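Local coordinates for protein DNA polymerase (Bacillus phage phi29, PDB 2PY5) that replicates the phage genome as a protein-primed, strand-displacing DNA polymerase of high processivity and fidelity, with a 3'-5' exonuclease for proofreading, at residues W50-Q55 / I103-G108; R261-G266 / G358-F363. The protein carries 2 engineered substitutions. All coordinates share one frame; numbering follows the deposited sequence.

Interaction 1. Residues W50-Q55 / I103-G108; sequences WVLKVQ and IDICLG
L52 near the end of helix 44-54 reaches two residues of strand 100-110 at once, I105 with one methyl and L107 through both its methyl and its backbone carbonyl. Its CG stands anti to the carbonyl carbon (chi1 -63°), which brings the branched end closer to the strand than the start of the side chain would suggest. There CD2 of L52 meets CG2 of I105 at 3.6 Å, the two side chains crossing at about a right angle. I105 divides its branches between two helix residues: while CG2 takes L52, the extended ethyl arm (chi2 163°) carries CD1 to CG1 of V51, 3.8 Å away. L107 comes in beside the helix backbone: its CD2 and CG pack by van der Waals contact on O of L52, at 3.6 and 3.7 Å, and CD2 of L107 is 4.2 Å from CD2 of L52. L107 and G108 form a classic beta bulge opposite I115. The axes of 50-54 and 103-108 come within 9.2 Å at 68°; the helix packs on the mixed sheet of the exonuclease domain: F79 touches L52, I105 and L107, helix 63-76 contributes W73 and L74 alongside, and T117 of strand 113-121 hydrogen-bonds O of V51.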
loop_
_atom_site.group_PDB
_atom_site.type_symbol
_atom_site.label_atom_id
_atom_site.label_comp_id
_atom_site.label_asym_id
_atom_site.label_seq_id
_atom_site.Cartn_x
_atom_site.Cartn_y
_atom_site.Cartn_z
ATOM N N TRP F 50 11.309 23.364 20.925
ATOM C CA TRP F 50 12.260 22.263 20.942
ATOM C C TRP F 50 12.623 21.840 19.506
ATOM O O TRP F 50 13.819 21.687 19.174
ATOM C CB TRP F 50 11.688 21.090 21.753
ATOM C CG TRP F 50 12.500 19.832 21.644
ATOM C CD1 TRP F 50 13.641 19.532 22.337
ATOM C CD2 TRP F 50 12.235 18.705 20.794
ATOM N NE1 TRP F 50 14.104 18.295 21.961
ATOM C CE2 TRP F 50 13.261 17.762 21.025
ATOM C CE3 TRP F 50 11.228 18.394 19.866
ATOM C CZ2 TRP F 50 13.317 16.543 20.352
ATOM C CZ3 TRP F 50 11.285 17.172 19.198
ATOM C CH2 TRP F 50 12.322 16.256 19.462
ATOM N N VAL F 51 11.608 21.679 18.665
ATOM C CA VAL F 51 11.823 21.336 17.250
ATOM C C VAL F 51 12.820 22.309 16.613
ATOM O O VAL F 51 13.722 21.895 15.883
ATOM C CB VAL F 51 10.511 21.375 16.432
ATOM C CG1 VAL F 51 10.792 21.240 14.923
ATOM C CG2 VAL F 51 9.522 20.314 16.916
ATOM N N LEU F 52 12.675 23.602 16.893
ATOM C CA LEU F 52 13.487 24.593 16.206
ATOM C C LEU F 52 14.934 24.547 16.642
ATOM O O LEU F 52 15.820 24.916 15.871
ATOM C CB LEU F 52 12.920 25.988 16.351
ATOM C CG LEU F 52 11.545 26.251 15.757
ATOM C CD1 LEU F 52 11.175 27.739 15.902
ATOM C CD2 LEU F 52 11.424 25.802 14.315
ATOM N N LYS F 53 15.177 24.073 17.862
ATOM C CA LYS F 53 16.524 24.042 18.417
ATOM C C LYS F 53 17.225 22.696 18.289
ATOM O O LYS F 53 18.462 22.654 18.334
ATOM C CB LYS F 53 16.490 24.440 19.895
ATOM C CG LYS F 53 16.495 25.920 20.131
ATOM C CD LYS F 53 16.494 26.226 21.622
ATOM C CE LYS F 53 16.906 27.655 21.900
ATOM N NZ LYS F 53 16.624 28.031 23.317
ATOM N N VAL F 54 16.461 21.606 18.133
ATOM C CA VAL F 54 17.030 20.249 18.301
ATOM C C VAL F 54 17.896 19.791 17.132
ATOM O O VAL F 54 18.722 18.894 17.304
ATOM C CB VAL F 54 15.932 19.188 18.654
ATOM C CG1 VAL F 54 15.024 18.908 17.469
ATOM C CG2 VAL F 54 16.545 17.908 19.214
ATOM N N GLN F 55 17.750 20.420 15.961
ATOM C CA GLN F 55 18.595 20.078 14.795
ATOM C C GLN F 55 18.645 18.564 14.592
ATOM O O GLN F 55 19.735 17.964 14.508
ATOM C CB GLN F 55 20.029 20.613 14.961
ATOM C CG GLN F 55 20.141 22.115 15.118
ATOM C CD GLN F 55 21.565 22.588 14.955
ATOM O OE1 GLN F 55 22.235 22.252 13.971
ATOM N NE2 GLN F 55 22.041 23.380 15.911
ATOM N N ILE F 103 8.610 17.379 6.077
ATOM C CA ILE F 103 8.584 18.816 6.371
ATOM C C ILE F 103 9.990 19.165 6.863
ATOM O O ILE F 103 10.446 18.583 7.832
ATOM C CB ILE F 103 7.589 19.174 7.478
ATOM C CG1 ILE F 103 6.184 18.672 7.160
ATOM C CG2 ILE F 103 7.568 20.712 7.701
ATOM C CD1 ILE F 103 5.217 18.736 8.363
ATOM N N ASP F 104 10.664 20.084 6.184
ATOM C CA ASP F 104 12.053 20.466 6.516
ATOM C C ASP F 104 12.030 21.928 6.930
ATOM O O ASP F 104 11.770 22.807 6.109
ATOM C CB ASP F 104 12.932 20.250 5.307
ATOM C CG ASP F 104 14.421 20.368 5.603
ATOM O OD1 ASP F 104 15.221 20.189 4.659
ATOM O OD2 ASP F 104 14.772 20.641 6.765
ATOM N N ILE F 105 12.296 22.188 8.213
ATOM C CA ILE F 105 12.178 23.521 8.765
ATOM C C ILE F 105 13.565 24.126 8.867
ATOM O O ILE F 105 14.429 23.597 9.587
ATOM C CB ILE F 105 11.522 23.471 10.164
ATOM C CG1 ILE F 105 10.138 22.805 10.104
ATOM C CG2 ILE F 105 11.434 24.889 10.785
ATOM C CD1 ILE F 105 9.629 22.357 11.446
ATOM N N CYS F 106 13.782 25.214 8.141
ATOM C CA CYS F 106 15.104 25.844 8.022
ATOM C C CYS F 106 15.195 27.061 8.919
ATOM O O CYS F 106 14.434 28.004 8.746
ATOM C CB CYS F 106 15.319 26.327 6.597
ATOM S SG CYS F 106 16.894 27.125 6.340
ATOM N N LEU F 107 16.151 27.074 9.836
ATOM C CA LEU F 107 16.396 28.251 10.666
ATOM C C LEU F 107 17.396 29.211 10.027
ATOM O O LEU F 107 17.328 30.429 10.242
ATOM C CB LEU F 107 16.860 27.825 12.058
ATOM C CG LEU F 107 15.793 27.244 12.993
ATOM C CD1 LEU F 107 14.686 28.269 13.223
ATOM C CD2 LEU F 107 15.224 25.907 12.493
ATOM N N GLY F 108 18.310 28.679 9.225
ATOM C CA GLY F 108 19.330 29.468 8.565
ATOM C C GLY F 108 20.651 28.808 8.838
ATOM O O GLY F 108 20.711 27.575 8.915
#

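Interaction 2. Residues R261-G266 / G358-F363; sequences RLLPYG and GLFKDF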
loop_
_atom_site.group_PDB
_atom_site.type_symbol
_atom_site.label_atom_id
_atom_site.label_comp_id
_atom_site.label_asym_id
_atom_site.label_seq_id
_atom_site.Cartn_x
_atom_site.Cartn_y
_atom_site.Cartn_z
ATOM N N ARG F 261 9.307 -15.668 -13.927
ATOM C CA ARG F 261 8.728 -15.276 -15.202
ATOM C C ARG F 261 9.692 -14.557 -16.132
ATOM O O ARG F 261 10.668 -13.971 -15.696
ATOM C CB ARG F 261 7.489 -14.386 -15.025
ATOM C CG ARG F 261 6.389 -15.036 -14.220
ATOM C CD ARG F 261 5.678 -16.143 -14.953
ATOM N NE ARG F 261 4.411 -16.454 -14.297
ATOM C CZ ARG F 261 3.562 -17.394 -14.677
ATOM N NH1 ARG F 261 3.824 -18.170 -15.727
ATOM N NH2 ARG F 261 2.428 -17.562 -14.005
ATOM N N LEU F 262 9.406 -14.643 -17.423
ATOM C CA LEU F 262 10.127 -13.869 -18.430
ATOM C C LEU F 262 9.786 -12.397 -18.270
ATOM O O LEU F 262 8.624 -12.011 -18.396
ATOM C CB LEU F 262 9.749 -14.342 -19.829
ATOM C CG LEU F 262 10.553 -13.789 -20.994
ATOM C CD1 LEU F 262 12.038 -14.235 -20.927
ATOM C CD2 LEU F 262 9.899 -14.238 -22.300
ATOM N N LEU F 263 10.796 -11.572 -18.028
ATOM C CA LEU F 263 10.592 -10.157 -17.712
ATOM C C LEU F 263 11.465 -9.251 -18.574
ATOM O O LEU F 263 12.557 -9.651 -19.007
ATOM C CB LEU F 263 10.827 -9.891 -16.230
ATOM C CG LEU F 263 9.898 -10.600 -15.239
ATOM C CD1 LEU F 263 10.390 -10.494 -13.799
ATOM C CD2 LEU F 263 8.486 -10.012 -15.402
ATOM N N PRO F 264 10.998 -8.030 -18.839
ATOM C CA PRO F 264 11.672 -7.153 -19.793
ATOM C C PRO F 264 12.886 -6.435 -19.230
ATOM O O PRO F 264 12.938 -6.104 -18.035
ATOM C CB PRO F 264 10.572 -6.124 -20.110
ATOM C CG PRO F 264 9.875 -5.992 -18.827
ATOM C CD PRO F 264 9.773 -7.387 -18.309
ATOM N N TYR F 265 13.841 -6.131 -20.113
ATOM C CA TYR F 265 14.948 -5.249 -19.769
ATOM C C TYR F 265 15.442 -4.522 -21.026
ATOM O O TYR F 265 15.037 -4.844 -22.174
ATOM C CB TYR F 265 16.091 -6.035 -19.095
ATOM C CG TYR F 265 16.895 -6.885 -20.044
ATOM C CD1 TYR F 265 18.066 -6.395 -20.621
ATOM C CD2 TYR F 265 16.487 -8.165 -20.379
ATOM C CE1 TYR F 265 18.801 -7.162 -21.507
ATOM C CE2 TYR F 265 17.241 -8.953 -21.285
ATOM C CZ TYR F 265 18.368 -8.421 -21.849
ATOM O OH TYR F 265 19.130 -9.199 -22.734
ATOM N N GLY F 266 16.331 -3.558 -20.802
ATOM C CA GLY F 266 16.977 -2.845 -21.883
ATOM C C GLY F 266 16.171 -1.789 -22.592
ATOM O O GLY F 266 15.043 -1.463 -22.192
ATOM N N GLY F 358 15.369 -14.546 -14.073
ATOM C CA GLY F 358 16.473 -14.590 -13.127
ATOM C C GLY F 358 17.069 -13.290 -12.604
ATOM O O GLY F 358 18.005 -13.327 -11.790
ATOM N N LEU F 359 16.553 -12.141 -13.048
ATOM C CA LEU F 359 17.110 -10.854 -12.607
ATOM C C LEU F 359 16.983 -10.644 -11.102
ATOM O O LEU F 359 17.783 -9.912 -10.522
ATOM C CB LEU F 359 16.477 -9.673 -13.360
ATOM C CG LEU F 359 16.944 -9.510 -14.804
ATOM C CD1 LEU F 359 15.967 -8.644 -15.589
ATOM C CD2 LEU F 359 18.341 -8.911 -14.851
ATOM N N PHE F 360 15.989 -11.290 -10.474
ATOM C CA PHE F 360 15.713 -11.108 -9.050
ATOM C C PHE F 360 16.116 -12.277 -8.164
ATOM O O PHE F 360 15.868 -12.237 -6.955
ATOM C CB PHE F 360 14.221 -10.811 -8.843
ATOM C CG PHE F 360 13.756 -9.595 -9.559
ATOM C CD1 PHE F 360 13.164 -9.684 -10.807
ATOM C CD2 PHE F 360 13.955 -8.353 -9.004
ATOM C CE1 PHE F 360 12.737 -8.550 -11.442
ATOM C CE2 PHE F 360 13.549 -7.209 -9.664
ATOM C CZ PHE F 360 12.938 -7.320 -10.879
ATOM N N LYS F 361 16.760 -13.290 -8.742
ATOM C CA LYS F 361 17.052 -14.524 -8.021
ATOM C C LYS F 361 17.839 -14.263 -6.735
ATOM O O LYS F 361 17.440 -14.693 -5.657
ATOM C CB LYS F 361 17.851 -15.481 -8.881
ATOM C CG LYS F 361 18.141 -16.779 -8.174
ATOM C CD LYS F 361 18.718 -17.796 -9.115
ATOM C CE LYS F 361 19.465 -18.868 -8.372
ATOM N NZ LYS F 361 18.637 -19.545 -7.333
ATOM N N ASP F 362 18.969 -13.569 -6.854
ATOM C CA ASP F 362 19.853 -13.404 -5.699
ATOM C C ASP F 362 19.209 -12.555 -4.602
ATOM O O ASP F 362 19.397 -12.826 -3.423
ATOM C CB ASP F 362 21.209 -12.819 -6.114
ATOM C CG ASP F 362 22.048 -13.786 -6.949
ATOM O OD1 ASP F 362 21.790 -15.014 -6.937
ATOM O OD2 ASP F 362 23.001 -13.305 -7.606
ATOM N N PHE F 363 18.459 -11.532 -4.988
ATOM C CA PHE F 363 17.779 -10.659 -4.009
ATOM C C PHE F 363 16.714 -11.436 -3.266
ATOM O O PHE F 363 16.602 -11.375 -2.041
ATOM C CB PHE F 363 17.130 -9.469 -4.733
ATOM C CG PHE F 363 16.352 -8.544 -3.825
ATOM C CD1 PHE F 363 17.005 -7.553 -3.106
ATOM C CD2 PHE F 363 14.966 -8.661 -3.686
ATOM C CE1 PHE F 363 16.293 -6.693 -2.253
ATOM C CE2 PHE F 363 14.259 -7.799 -2.834
ATOM C CZ PHE F 363 14.924 -6.807 -2.145
HETATM O O HOH W 1 12.428 -13.659 -13.674
#
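In the polymerization region of this B-family enzyme, a type I beta turn from G358 to K361 leads into helix 361-373, the first helix of the fingers, and packs against strand 263-265. That short strand pairs antiparallel with strand 340-356 (backbone bonds L263 with T356 and Y265 with K354), so the turn comes directly after the partner strand. The turn is closed by the bond from N of K361 to O of G358 (3.3 Å), and its two central residues, L359 and F360, both start out toward strand 263-265. L263 and Y265, two apart on that strand, point back at them, while P264 between them turns away to F353 and F432. The closer pair is L263 with F360. The leucine stretches its CD1 to the edge of the phenyl ring, near the ring plane, at 3.9 Å from CE1 of F360, and the two side chains run nearly perpendicular. For F360, chi1 -59° sets the ring beside its backbone N, and the ring plane stands about perpendicular to the plane through CA, CB and CG (chi2 96°). F198 of helix 190-202 meets the same ring with planes about 25° apart, and M429 and W436 of helix 427-447 cover L263. At the other pair the fit is looser: the atom of Y265 nearest to CD1 of L359 is CB, at 4.4 Å, with the ring just behind it. L359 lies beside T356, a residue that binds single-stranded DNA, and F360 beside I364, which is involved in binding DNA and dNTP. The backbones themselves are joined through one water, which lies 2.7 Å from O of R261 and accepts from N of G358 at 3.1 Å.

Interactions 1 and 2 belong to different working parts of the polymerase and do not touch: their centres are 43 Å apart and their nearest atoms about 26 Å. They follow one another along the chain. The 50-55/103-108 contact lies in the exonuclease and strand-displacement region, where the side chain of V51 is about 10 Å from that of A66, an engineered residue at a position essential for exonucleolysis. The 261-266/358-363 contact lies in the polymerization region. Bound nucleic acid comes within about 5 Å of the nearest atom of interaction 1 but stays about 13 Å from interaction 2.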